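Local structure of molybdopterin synthase catalytic subunit (Helicobacter pylori, 3RPF) at residues A[19-24]-A[93-98]; A[56-61]-A[119-124]; A[44-49]-A[85-90]; A[10-15]-A[77-82]. The protein probably converts precursor Z (cyclic pyranopterin phosphate) into molybdopterin by adding two sulfur atoms, supplied by the sulfur carrier MoaD, to form the dithiolene. One frame throughout, in Å; residues are numbered along the deposited sequence. Where two conformers were deposited one is given.

Interaction 1 (A[19-24]-A[93-98]); sequences KAYQEE and LCVSMG
The helical segment 19-24 runs over strand segment 93-98 almost in line with it, the axes 10.1 Å apart and 13° from parallel. Tyr21 and Val95 are the nearest backbone positions. The Tyr21 ring carries most of the contact. Val95 CG1 sits over the centre of one face, 3.8 Å from the ring centroid and only 7° off the ring normal. This is a CH-pi contact. Val95 places CG1 between its backbone N and carbonyl carbon (chi1 58°), which aims that methyl at the ring. Leu93 approaches the ring edge, but the modelled contact is too short to be trusted. The contact is helix-on-sheet packing of an alpha/beta fold: helix 14-27 covers a face of the mixed sheet, while helix 101-118 packs against Cys94 and Ser96 of the same strand. Further along, selenomethionine Met97 brings its SE to 3.6 Å from the backbone O of Tyr21. Its methyl CE reaches the Glu24 carboxylate, CE to CD 3.8 Å, and the two side chains meet at about a right angle. The Glu24 chain is extended, and its carboxylate oxygens form salt bridges with Lys28 and Lys77. Phe33 of strand 32-39 also touches Tyr21 and Val95.

Interaction 2 (A[56-61]-A[119-124]); sequences ALLKTW and APIWKY. With EDO (1,2-ethanediol), chain G.
Leu58 of helix 55-71 packs on Pro120, in the turn that leads from helix 101-118 into strand 121-127. Pro120 is the centre of an inverse gamma turn, closed by a weak 2.8 Å bond from Ile121 N to Ala119 O. Along the Leu58 side chain, CB meets Pro120 CG at 3.9 Å. CG stands anti to the backbone N (chi1 175°), and the two methyls then part. CD1 lies 4.1 Å from Pro120 CD and also approaches Ala119 CB. CD2 extends to Ile121 CD1, a looser touch at 4.5 Å. The proline ring also presses on the helix backbone, with CG 3.5 Å from Leu58 N. Leu57 CG meets the same Pro120 CG at 3.8 Å. Trp61, one turn on, lays a face of its indole over Ala119 CB, which is offset toward the ring rim. Phe115 and Asn118 of helix 101-118 also touch Trp61. The strand runs on to Lys123 and Tyr124, which probably bind substrate, as in related enzymes, and Trp122 NE1 donates to Pro69 O of the MoaD chain. At the start of the helical segment, Ala56 N donates a nearly straight 3.0 Å bond to O2 of a 1,2-ethanediol.

Interaction 3 (A[44-49]-A[85-90]); sequences DNIQGL and VLIGQS
An antiparallel pairing at the edge of the four-stranded antiparallel sheet joins Gly48 and Leu49 of strand 48-53 to Val85 and Leu86 of the short strand 84-86. Leu49 and Val85 form a hydrogen-bonded pair. Leu49 N donates to Val85 O at 2.8 Å, and Val85 N donates to Leu49 O at 2.7 Å. Gly48 and Leu86 form the neighbouring non-hydrogen-bonded pair, and here the chains come close, CA to CA 4.1 Å. Gly48 has no side chain, and its CA packs directly against the partner backbone. It makes a CA-H...O contact with Val85 O, CA to O 3.3 Å. Beyond this pair, Ile87 N donates to Gln47 O in a longer bond of 3.3 Å. Leu86 to Gln89 then make a type II beta turn, closed by a 2.9 Å bond from Gln89 N to Leu86 O. Strand 121-127 flanks the other side of strand 48-53. Leu49, Val85 and Ile87 all touch Val40, which probably contributes to the substrate site, as in related enzymes. Ile87 supplies the apolar side-chain contact. Its CG1 is anti to the carbonyl carbon (chi1 -70°) and passes Gln47 O. The terminal CD1 meets Ile46 CG1 at 3.9 Å, the two side chains crossing at about a right angle.

Interaction 4 (A[10-15]-A[77-82]); sequences GALDTR and KMAHSL
Gly10 and Ser81 meet through a short hydrogen bond: Ser81 OG donates to Gly10 O at 2.6 Å, coming from above the carbonyl plane and not along a lone pair. A second bond grips the same glycine. Gly10 N donates to Leu82 O at 2.9 Å, almost straight. Gly10 has a positive phi (80°), which suits glycine. Next to these bonds Leu12 fills the apolar part of the contact. Its CG lies 3.6 Å from Ser81 OG. The two methyls reach along the strand, CD1 to Ala79 O at 3.7 Å and CD2 to Ala79 CB at 4.1 Å. Leu12 carries CG beside its backbone N (chi1 -61°), which turns the branch toward the sheet. In the next shell, His80 ND1 donates to Ser81 O on a lone pair, in the carbonyl plane and within 3° of the ring plane. Its NE2 accepts from Gly74 N of the MoaD chain. Together the two bonds help hold the imidazole in its orientation. Asp13 is the N-cap of helix 14-27, its OD1 accepting from Glu16 N. The segment thus links strand 5-9 to that helix across the end of strand 74-82, and Leu12 touches both Leu17 of the helix and Leu93 of strand 90-98.

Interactions 1 and 4 share helix 14-27 and the mixed sheet, where strands 90-98 and 74-82 are neighbours; a probable backbone bond between Leu93 and Ala79 joins them. Interactions 2 and 3 reach the antiparallel sheet, and Lys123 packs on Leu49 between them. Interactions 1 and 2 are buried and rest mainly on apolar side chains, a helix packing on a strand in 1 and on a turn and the start of a strand in 2. Interactions 3 and 4 are only partly buried and rely on hydrogen bonds, between backbones in 3 and with a serine hydroxyl added in 4. Ser90 to Leu12 ties 3 to 4, and Ile121 on His80 ties 2 to 4, making interaction 4 the meeting point.

Interaction 1 (A[19-24]-A[93-98])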
loop_
_atom_site.group_PDB
_atom_site.type_symbol
_atom_site.label_atom_id
_atom_site.label_comp_id
_atom_site.label_asym_id
_atom_site.label_seq_id
_atom_site.Cartn_x
_atom_site.Cartn_y
_atom_site.Cartn_z
ATOM N N LYS A 19 12.799 8.165 -2.218
ATOM C CA LYS A 19 14.164 7.746 -2.498
ATOM C C LYS A 19 14.865 7.311 -1.219
ATOM O O LYS A 19 15.481 6.247 -1.176
ATOM C CB LYS A 19 14.950 8.878 -3.165
ATOM C CG LYS A 19 16.466 8.678 -3.169
ATOM C CD LYS A 19 17.198 10.026 -3.207
ATOM C CE LYS A 19 18.714 9.856 -3.297
ATOM N NZ LYS A 19 19.433 11.156 -3.133
ATOM N N ALA A 20 14.770 8.132 -0.176
ATOM C CA ALA A 20 15.421 7.817 1.095
ATOM C C ALA A 20 14.862 6.542 1.690
ATOM O O ALA A 20 15.605 5.703 2.203
ATOM C CB ALA A 20 15.271 8.969 2.084
ATOM N N TYR A 21 13.544 6.393 1.642
ATOM C CA TYR A 21 12.932 5.203 2.224
ATOM C C TYR A 21 13.404 3.937 1.504
ATOM O O TYR A 21 13.709 2.930 2.144
ATOM C CB TYR A 21 11.412 5.308 2.170
ATOM C CG TYR A 21 10.822 6.296 3.149
ATOM C CD1 TYR A 21 11.423 6.537 4.383
ATOM C CD2 TYR A 21 9.659 6.991 2.843
ATOM C CE1 TYR A 21 10.870 7.442 5.286
ATOM C CE2 TYR A 21 9.104 7.898 3.737
ATOM C CZ TYR A 21 9.714 8.118 4.957
ATOM O OH TYR A 21 9.156 9.023 5.841
ATOM N N GLN A 22 13.463 3.996 0.179
ATOM C CA GLN A 22 13.868 2.841 -0.615
ATOM C C GLN A 22 15.300 2.460 -0.330
ATOM O O GLN A 22 15.614 1.284 -0.191
ATOM C CB GLN A 22 13.718 3.122 -2.110
ATOM C CG GLN A 22 12.431 2.616 -2.702
ATOM C CD GLN A 22 12.232 3.117 -4.109
ATOM O OE1 GLN A 22 11.789 4.251 -4.319
ATOM N NE2 GLN A 22 12.577 2.286 -5.088
ATOM N N GLU A 23 16.172 3.460 -0.262
ATOM C CA GLU A 23 17.569 3.220 0.069
ATOM C C GLU A 23 17.668 2.496 1.403
ATOM O O GLU A 23 18.471 1.579 1.563
ATOM C CB GLU A 23 18.353 4.530 0.090
ATOM C CG GLU A 23 18.477 5.178 -1.286
ATOM C CD GLU A 23 19.249 6.483 -1.258
ATOM O OE1 GLU A 23 19.399 7.068 -0.160
ATOM O OE2 GLU A 23 19.706 6.925 -2.338
ATOM N N GLU A 24 16.838 2.895 2.360
ATOM C CA GLU A 24 16.796 2.200 3.639
ATOM C C GLU A 24 16.342 0.756 3.430
ATOM O O GLU A 24 16.913 -0.169 4.000
ATOM C CB GLU A 24 15.872 2.919 4.630
ATOM C CG GLU A 24 15.893 2.321 6.040
ATOM C CD GLU A 24 14.981 3.070 7.005
ATOM O OE1 GLU A 24 14.686 4.257 6.747
ATOM O OE2 GLU A 24 14.558 2.476 8.024
ATOM N N LEU A 93 2.466 10.987 3.744
ATOM C CA LEU A 93 3.152 9.868 3.119
ATOM C C LEU A 93 3.522 8.904 4.213
ATOM O O LEU A 93 3.962 9.318 5.296
ATOM C CB LEU A 93 4.415 10.345 2.390
ATOM C CG LEU A 93 5.218 9.265 1.660
ATOM C CD1 LEU A 93 5.799 9.791 0.354
ATOM C CD2 LEU A 93 6.315 8.749 2.556
ATOM N N CYS A 94 3.322 7.616 3.967
ATOM C CA CYS A 94 3.831 6.643 4.908
ATOM C C CYS A 94 4.337 5.410 4.220
ATOM O O CYS A 94 3.965 5.105 3.071
ATOM C CB CYS A 94 2.790 6.305 5.971
ATOM S SG CYS A 94 1.343 5.471 5.352
ATOM N N VAL A 95 5.233 4.718 4.914
ATOM C CA VAL A 95 5.853 3.517 4.364
ATOM C C VAL A 95 5.839 2.445 5.424
ATOM O O VAL A 95 6.045 2.719 6.612
ATOM C CB VAL A 95 7.305 3.791 3.939
ATOM C CG1 VAL A 95 8.117 4.298 5.141
ATOM C CG2 VAL A 95 7.939 2.550 3.343
ATOM N N SER A 96 5.569 1.221 4.987
ATOM C CA SER A 96 5.643 0.055 5.836
ATOM C C SER A 96 6.480 -0.895 5.025
ATOM O O SER A 96 6.095 -1.240 3.893
ATOM C CB SER A 96 4.244 -0.525 6.035
ATOM O OG SER A 96 4.304 -1.767 6.723
HETATM N N MSE A 97 7.631 -1.308 5.561
HETATM C CA MSE A 97 8.522 -2.184 4.775
HETATM C C MSE A 97 9.161 -3.225 5.669
HETATM O O MSE A 97 9.314 -3.011 6.872
HETATM C CB MSE A 97 9.609 -1.356 4.078
HETATM C CG MSE A 97 10.337 -0.380 5.043
HETATM SE SE MSE A 97 11.652 0.784 4.175
HETATM C CE MSE A 97 11.621 2.316 5.410
ATOM N N GLY A 98 9.523 -4.363 5.091
ATOM C CA GLY A 98 10.170 -5.368 5.884
ATOM C C GLY A 98 10.673 -6.517 5.045
ATOM O O GLY A 98 10.684 -6.484 3.801
#

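Interaction 2 (A[56-61]-A[119-124])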
loop_
_atom_site.group_PDB
_atom_site.type_symbol
_atom_site.label_atom_id
_atom_site.label_comp_id
_atom_site.label_asym_id
_atom_site.label_seq_id
_atom_site.Cartn_x
_atom_site.Cartn_y
_atom_site.Cartn_z
ATOM N N ALA A 56 3.171 17.190 19.965
ATOM C CA ALA A 56 3.561 16.319 21.077
ATOM C C ALA A 56 2.737 15.036 21.093
ATOM O O ALA A 56 3.274 13.954 21.297
ATOM C CB ALA A 56 3.436 17.064 22.421
ATOM N N LEU A 57 1.431 15.148 20.879
ATOM C CA LEU A 57 0.574 13.967 20.951
ATOM C C LEU A 57 0.742 13.134 19.691
ATOM O O LEU A 57 0.772 11.906 19.754
ATOM C CB LEU A 57 -0.893 14.360 21.163
ATOM C CG LEU A 57 -1.903 13.208 21.105
ATOM C CD1 LEU A 57 -1.541 12.096 22.074
ATOM C CD2 LEU A 57 -3.301 13.748 21.385
ATOM N N LEU A 58 0.880 13.788 18.544
ATOM C CA LEU A 58 1.155 13.044 17.310
ATOM C C LEU A 58 2.411 12.180 17.469
ATOM O O LEU A 58 2.418 10.996 17.095
ATOM C CB LEU A 58 1.293 13.992 16.116
ATOM C CG LEU A 58 1.697 13.242 14.844
ATOM C CD1 LEU A 58 0.621 12.232 14.513
ATOM C CD2 LEU A 58 1.907 14.213 13.699
ATOM N N LYS A 59 3.461 12.753 18.051
ATOM C CA LYS A 59 4.717 12.026 18.233
ATOM C C LYS A 59 4.532 10.761 19.058
ATOM O O LYS A 59 5.015 9.681 18.691
ATOM C CB LYS A 59 5.771 12.923 18.894
ATOM N N THR A 60 3.842 10.885 20.183
ATOM C CA THR A 60 3.673 9.743 21.082
ATOM C C THR A 60 2.737 8.710 20.471
ATOM O O THR A 60 3.054 7.510 20.443
ATOM C CB THR A 60 3.159 10.185 22.467
ATOM O OG1 THR A 60 1.879 10.810 22.334
ATOM C CG2 THR A 60 4.140 11.164 23.107
ATOM N N TRP A 61 1.592 9.166 19.974
ATOM C CA TRP A 61 0.685 8.279 19.238
ATOM C C TRP A 61 1.431 7.472 18.171
ATOM O O TRP A 61 1.285 6.243 18.073
ATOM C CB TRP A 61 -0.454 9.090 18.577
ATOM C CG TRP A 61 -1.402 8.224 17.774
ATOM C CD1 TRP A 61 -2.447 7.477 18.255
ATOM C CD2 TRP A 61 -1.377 8.001 16.352
ATOM N NE1 TRP A 61 -3.079 6.819 17.216
ATOM C CE2 TRP A 61 -2.436 7.119 16.041
ATOM C CE3 TRP A 61 -0.560 8.461 15.315
ATOM C CZ2 TRP A 61 -2.692 6.680 14.738
ATOM C CZ3 TRP A 61 -0.818 8.026 14.011
ATOM C CH2 TRP A 61 -1.877 7.150 13.738
ATOM N N ALA A 119 -5.255 10.333 14.490
ATOM C CA ALA A 119 -4.098 11.212 14.531
ATOM C C ALA A 119 -4.631 12.595 14.826
ATOM O O ALA A 119 -5.615 13.024 14.225
ATOM C CB ALA A 119 -3.333 11.192 13.222
ATOM N N PRO A 120 -4.007 13.278 15.791
ATOM C CA PRO A 120 -4.448 14.621 16.193
ATOM C C PRO A 120 -4.009 15.632 15.149
ATOM O O PRO A 120 -2.991 16.301 15.322
ATOM C CB PRO A 120 -3.721 14.841 17.516
ATOM C CG PRO A 120 -2.441 14.019 17.384
ATOM C CD PRO A 120 -2.833 12.811 16.555
ATOM N N ILE A 121 -4.757 15.692 14.047
ATOM C CA ILE A 121 -4.476 16.612 12.951
ATOM C C ILE A 121 -5.791 17.211 12.463
ATOM O O ILE A 121 -6.790 16.494 12.359
ATOM C CB ILE A 121 -3.789 15.897 11.777
ATOM C CG1 ILE A 121 -2.430 15.323 12.211
ATOM C CG2 ILE A 121 -3.637 16.847 10.602
ATOM C CD1 ILE A 121 -1.714 14.509 11.101
ATOM N N TRP A 122 -5.798 18.518 12.180
ATOM C CA TRP A 122 -7.026 19.213 11.770
ATOM C C TRP A 122 -6.897 19.782 10.367
ATOM O O TRP A 122 -5.890 20.399 10.020
ATOM C CB TRP A 122 -7.408 20.311 12.775
ATOM C CG TRP A 122 -7.700 19.725 14.115
ATOM C CD1 TRP A 122 -8.896 19.258 14.562
ATOM C CD2 TRP A 122 -6.754 19.474 15.156
ATOM N NE1 TRP A 122 -8.754 18.729 15.825
ATOM C CE2 TRP A 122 -7.444 18.852 16.209
ATOM C CE3 TRP A 122 -5.384 19.706 15.292
ATOM C CZ2 TRP A 122 -6.813 18.476 17.396
ATOM C CZ3 TRP A 122 -4.761 19.334 16.470
ATOM C CH2 TRP A 122 -5.477 18.733 17.507
ATOM N N LYS A 123 -7.923 19.562 9.558
ATOM C CA LYS A 123 -7.869 19.910 8.144
ATOM C C LYS A 123 -8.809 21.054 7.828
ATOM O O LYS A 123 -9.933 21.092 8.328
ATOM C CB LYS A 123 -8.234 18.698 7.280
ATOM C CG LYS A 123 -8.428 19.020 5.805
ATOM C CD LYS A 123 -8.368 17.752 4.926
ATOM C CE LYS A 123 -9.648 16.953 5.023
ATOM N NZ LYS A 123 -9.580 15.696 4.198
ATOM N N TYR A 124 -8.343 21.964 6.975
ATOM C CA TYR A 124 -9.133 23.092 6.505
ATOM C C TYR A 124 -9.065 23.152 4.983
ATOM O O TYR A 124 -7.997 22.944 4.395
ATOM C CB TYR A 124 -8.558 24.393 7.047
ATOM C CG TYR A 124 -8.403 24.450 8.554
ATOM C CD1 TYR A 124 -9.318 25.146 9.338
ATOM C CD2 TYR A 124 -7.338 23.829 9.187
ATOM C CE1 TYR A 124 -9.173 25.218 10.725
ATOM C CE2 TYR A 124 -7.183 23.892 10.572
ATOM C CZ TYR A 124 -8.105 24.582 11.332
ATOM O OH TYR A 124 -7.952 24.642 12.701
HETATM C C1 EDO G . 2.648 21.620 18.913
HETATM O O1 EDO G . 1.250 21.390 18.718
HETATM C C2 EDO G . 2.968 21.375 20.380
HETATM O O2 EDO G . 2.527 20.060 20.743
#

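Interaction 3 (A[44-49]-A[85-90])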
loop_
_atom_site.group_PDB
_atom_site.type_symbol
_atom_site.label_atom_id
_atom_site.label_comp_id
_atom_site.label_asym_id
_atom_site.label_seq_id
_atom_site.Cartn_x
_atom_site.Cartn_y
_atom_site.Cartn_z
ATOM N N ASP A 44 -14.246 21.358 -6.114
ATOM C CA ASP A 44 -14.857 22.642 -6.410
ATOM C C ASP A 44 -13.764 23.565 -6.926
ATOM O O ASP A 44 -13.072 23.223 -7.894
ATOM C CB ASP A 44 -15.554 23.201 -5.165
ATOM C CG ASP A 44 -16.703 22.311 -4.704
ATOM O OD1 ASP A 44 -16.672 21.840 -3.546
ATOM O OD2 ASP A 44 -17.628 22.070 -5.516
ATOM N N ASN A 45 -13.586 24.714 -6.282
ATOM C CA ASN A 45 -12.515 25.610 -6.679
ATOM C C ASN A 45 -11.605 25.981 -5.515
ATOM O O ASN A 45 -11.129 27.111 -5.428
ATOM C CB ASN A 45 -13.067 26.865 -7.350
ATOM C CG ASN A 45 -11.991 27.659 -8.082
ATOM O OD1 ASN A 45 -11.172 27.093 -8.809
ATOM N ND2 ASN A 45 -11.989 28.978 -7.888
ATOM N N ILE A 46 -11.353 25.029 -4.623
ATOM C CA ILE A 46 -10.424 25.289 -3.533
ATOM C C ILE A 46 -9.027 25.511 -4.083
ATOM O O ILE A 46 -8.700 25.058 -5.183
ATOM C CB ILE A 46 -10.385 24.145 -2.511
ATOM C CG1 ILE A 46 -9.742 22.890 -3.115
ATOM C CG2 ILE A 46 -11.789 23.858 -1.991
ATOM C CD1 ILE A 46 -9.483 21.808 -2.088
ATOM N N GLN A 47 -8.211 26.223 -3.318
ATOM C CA GLN A 47 -6.816 26.437 -3.681
ATOM C C GLN A 47 -5.937 25.308 -3.164
ATOM O O GLN A 47 -4.841 25.067 -3.680
ATOM C CB GLN A 47 -6.332 27.765 -3.087
ATOM C CG GLN A 47 -7.065 28.973 -3.631
ATOM C CD GLN A 47 -6.908 30.172 -2.723
ATOM O OE1 GLN A 47 -7.244 30.112 -1.537
ATOM N NE2 GLN A 47 -6.372 31.260 -3.262
ATOM N N GLY A 48 -6.418 24.617 -2.133
ATOM C CA GLY A 48 -5.650 23.544 -1.517
ATOM C C GLY A 48 -6.165 23.304 -0.113
ATOM O O GLY A 48 -7.298 23.686 0.213
ATOM N N LEU A 49 -5.349 22.671 0.724
ATOM C CA LEU A 49 -5.752 22.402 2.086
ATOM C C LEU A 49 -4.719 22.992 3.028
ATOM O O LEU A 49 -3.609 23.341 2.614
ATOM C CB LEU A 49 -5.864 20.899 2.338
ATOM C CG LEU A 49 -6.757 20.030 1.449
ATOM C CD1 LEU A 49 -6.515 18.551 1.748
ATOM C CD2 LEU A 49 -8.238 20.375 1.603
ATOM N N VAL A 85 -0.997 23.364 1.819
ATOM C CA VAL A 85 -0.616 22.467 0.754
ATOM C C VAL A 85 -1.551 22.696 -0.435
ATOM O O VAL A 85 -2.745 22.547 -0.323
ATOM C CB VAL A 85 -0.681 21.018 1.223
ATOM C CG1 VAL A 85 -0.111 20.105 0.211
ATOM C CG2 VAL A 85 -0.004 20.867 2.551
ATOM N N LEU A 86 -0.991 23.048 -1.572
ATOM C CA LEU A 86 -1.776 23.350 -2.750
ATOM C C LEU A 86 -2.214 22.123 -3.553
ATOM O O LEU A 86 -1.665 21.058 -3.404
ATOM C CB LEU A 86 -1.028 24.332 -3.644
ATOM C CG LEU A 86 -0.433 25.550 -2.955
ATOM C CD1 LEU A 86 0.290 26.417 -3.936
ATOM C CD2 LEU A 86 -1.458 26.331 -2.204
ATOM N N ILE A 87 -3.175 22.326 -4.441
ATOM C CA ILE A 87 -3.723 21.267 -5.259
ATOM C C ILE A 87 -2.595 20.645 -6.031
ATOM O O ILE A 87 -1.753 21.328 -6.545
ATOM C CB ILE A 87 -4.626 21.841 -6.339
ATOM C CG1 ILE A 87 -5.916 22.393 -5.754
ATOM C CG2 ILE A 87 -4.824 20.827 -7.431
ATOM C CD1 ILE A 87 -6.553 21.499 -4.780
ATOM N N GLY A 88 -2.598 19.329 -6.110
ATOM C CA GLY A 88 -1.563 18.595 -6.805
ATOM C C GLY A 88 -0.381 18.222 -5.929
ATOM O O GLY A 88 0.444 17.386 -6.322
ATOM N N GLN A 89 -0.281 18.826 -4.747
ATOM C CA GLN A 89 0.841 18.562 -3.846
ATOM C C GLN A 89 0.482 17.521 -2.788
ATOM O O GLN A 89 -0.697 17.325 -2.473
ATOM C CB GLN A 89 1.320 19.858 -3.177
ATOM C CG GLN A 89 1.748 20.938 -4.161
ATOM C CD GLN A 89 2.458 22.104 -3.495
ATOM O OE1 GLN A 89 2.074 22.553 -2.409
ATOM N NE2 GLN A 89 3.498 22.605 -4.150
ATOM N N SER A 90 1.499 16.863 -2.234
ATOM C CA SER A 90 1.286 15.788 -1.264
ATOM C C SER A 90 1.318 16.280 0.173
ATOM O O SER A 90 2.143 17.116 0.538
ATOM C CB SER A 90 2.330 14.679 -1.459
ATOM O OG SER A 90 2.355 14.243 -2.810
#

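Interaction 4 (A[10-15]-A[77-82])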
loop_
_atom_site.group_PDB
_atom_site.type_symbol
_atom_site.label_atom_id
_atom_site.label_comp_id
_atom_site.label_asym_id
_atom_site.label_seq_id
_atom_site.Cartn_x
_atom_site.Cartn_y
_atom_site.Cartn_z
ATOM N N GLY A 10 4.546 23.006 4.843
ATOM C CA GLY A 10 4.108 22.985 3.460
ATOM C C GLY A 10 4.104 21.585 2.867
ATOM O O GLY A 10 4.108 20.591 3.589
ATOM N N ALA A 11 4.103 21.527 1.537
ATOM C CA ALA A 11 4.015 20.291 0.770
ATOM C C ALA A 11 5.202 19.338 0.977
ATOM O O ALA A 11 6.343 19.763 1.149
ATOM C CB ALA A 11 3.872 20.635 -0.705
ATOM N N LEU A 12 4.931 18.042 0.943
ATOM C CA LEU A 12 5.990 17.055 1.130
ATOM C C LEU A 12 6.821 16.926 -0.145
ATOM O O LEU A 12 6.281 17.029 -1.251
ATOM C CB LEU A 12 5.389 15.696 1.492
ATOM C CG LEU A 12 4.577 15.635 2.783
ATOM C CD1 LEU A 12 4.052 14.221 2.996
ATOM C CD2 LEU A 12 5.399 16.079 3.976
ATOM N N ASP A 13 8.130 16.719 -0.007
ATOM C CA ASP A 13 8.943 16.400 -1.177
ATOM C C ASP A 13 8.931 14.890 -1.333
ATOM O O ASP A 13 9.837 14.194 -0.858
ATOM C CB ASP A 13 10.373 16.908 -1.031
ATOM C CG ASP A 13 11.197 16.681 -2.290
ATOM O OD1 ASP A 13 10.763 15.881 -3.148
ATOM O OD2 ASP A 13 12.275 17.302 -2.425
ATOM N N THR A 14 7.893 14.381 -1.987
ATOM C CA THR A 14 7.684 12.936 -2.054
ATOM C C THR A 14 8.818 12.242 -2.795
ATOM O O THR A 14 9.211 11.148 -2.433
ATOM C CB THR A 14 6.351 12.587 -2.720
ATOM O OG1 THR A 14 6.366 13.053 -4.072
ATOM C CG2 THR A 14 5.209 13.253 -1.970
ATOM N N ARG A 15 9.350 12.884 -3.828
ATOM C CA ARG A 15 10.474 12.303 -4.547
ATOM C C ARG A 15 11.608 12.000 -3.571
ATOM O O ARG A 15 12.141 10.891 -3.540
ATOM C CB ARG A 15 10.970 13.263 -5.627
ATOM C CG ARG A 15 11.973 12.644 -6.587
ATOM C CD ARG A 15 12.893 13.709 -7.135
ATOM N NE ARG A 15 13.651 14.318 -6.050
ATOM C CZ ARG A 15 14.852 13.905 -5.665
ATOM N NH1 ARG A 15 15.435 12.891 -6.295
ATOM N NH2 ARG A 15 15.474 14.509 -4.660
ATOM N N LYS A 77 7.258 4.285 8.965
ATOM C CA LYS A 77 7.562 5.713 9.122
ATOM C C LYS A 77 6.557 6.547 8.376
ATOM O O LYS A 77 5.871 6.049 7.468
ATOM C CB LYS A 77 8.967 6.018 8.604
ATOM C CG LYS A 77 10.038 5.228 9.344
ATOM C CD LYS A 77 11.424 5.547 8.819
ATOM C CE LYS A 77 12.482 4.846 9.665
ATOM N NZ LYS A 77 13.863 5.223 9.245
HETATM N N MSE A 78 6.449 7.818 8.762
HETATM C CA MSE A 78 5.516 8.707 8.098
HETATM C C MSE A 78 6.022 10.147 8.068
HETATM O O MSE A 78 6.946 10.530 8.813
HETATM C CB MSE A 78 4.155 8.658 8.799
HETATM C CG MSE A 78 4.181 9.278 10.203
HETATM SE SE MSE A 78 2.391 9.681 10.878
HETATM C CE MSE A 78 2.064 11.280 9.825
ATOM N N ALA A 79 5.412 10.935 7.191
ATOM C CA ALA A 79 5.668 12.362 7.122
ATOM C C ALA A 79 4.338 13.014 6.844
ATOM O O ALA A 79 3.486 12.425 6.182
ATOM C CB ALA A 79 6.635 12.681 6.003
ATOM N N HIS A 80 4.153 14.231 7.341
ATOM C CA HIS A 80 2.898 14.932 7.126
ATOM C C HIS A 80 3.181 16.418 7.029
ATOM O O HIS A 80 4.088 16.922 7.696
ATOM C CB HIS A 80 1.915 14.643 8.269
ATOM C CG HIS A 80 0.488 14.903 7.913
ATOM N ND1 HIS A 80 -0.006 16.168 7.673
ATOM C CD2 HIS A 80 -0.564 14.057 7.739
ATOM C CE1 HIS A 80 -1.288 16.094 7.364
ATOM N NE2 HIS A 80 -1.649 14.821 7.399
ATOM N N SER A 81 2.420 17.114 6.187
ATOM C CA SER A 81 2.559 18.559 6.039
ATOM C C SER A 81 1.936 19.330 7.198
ATOM O O SER A 81 0.954 18.889 7.792
ATOM C CB SER A 81 1.894 19.014 4.746
ATOM O OG SER A 81 2.574 18.519 3.602
ATOM N N LEU A 82 2.514 20.491 7.498
ATOM C CA LEU A 82 1.921 21.453 8.427
ATOM C C LEU A 82 1.664 22.736 7.645
ATOM O O LEU A 82 2.520 23.176 6.870
ATOM C CB LEU A 82 2.872 21.729 9.596
ATOM C CG LEU A 82 2.394 22.728 10.663
ATOM C CD1 LEU A 82 1.221 22.153 11.447
ATOM C CD2 LEU A 82 3.534 23.107 11.613
#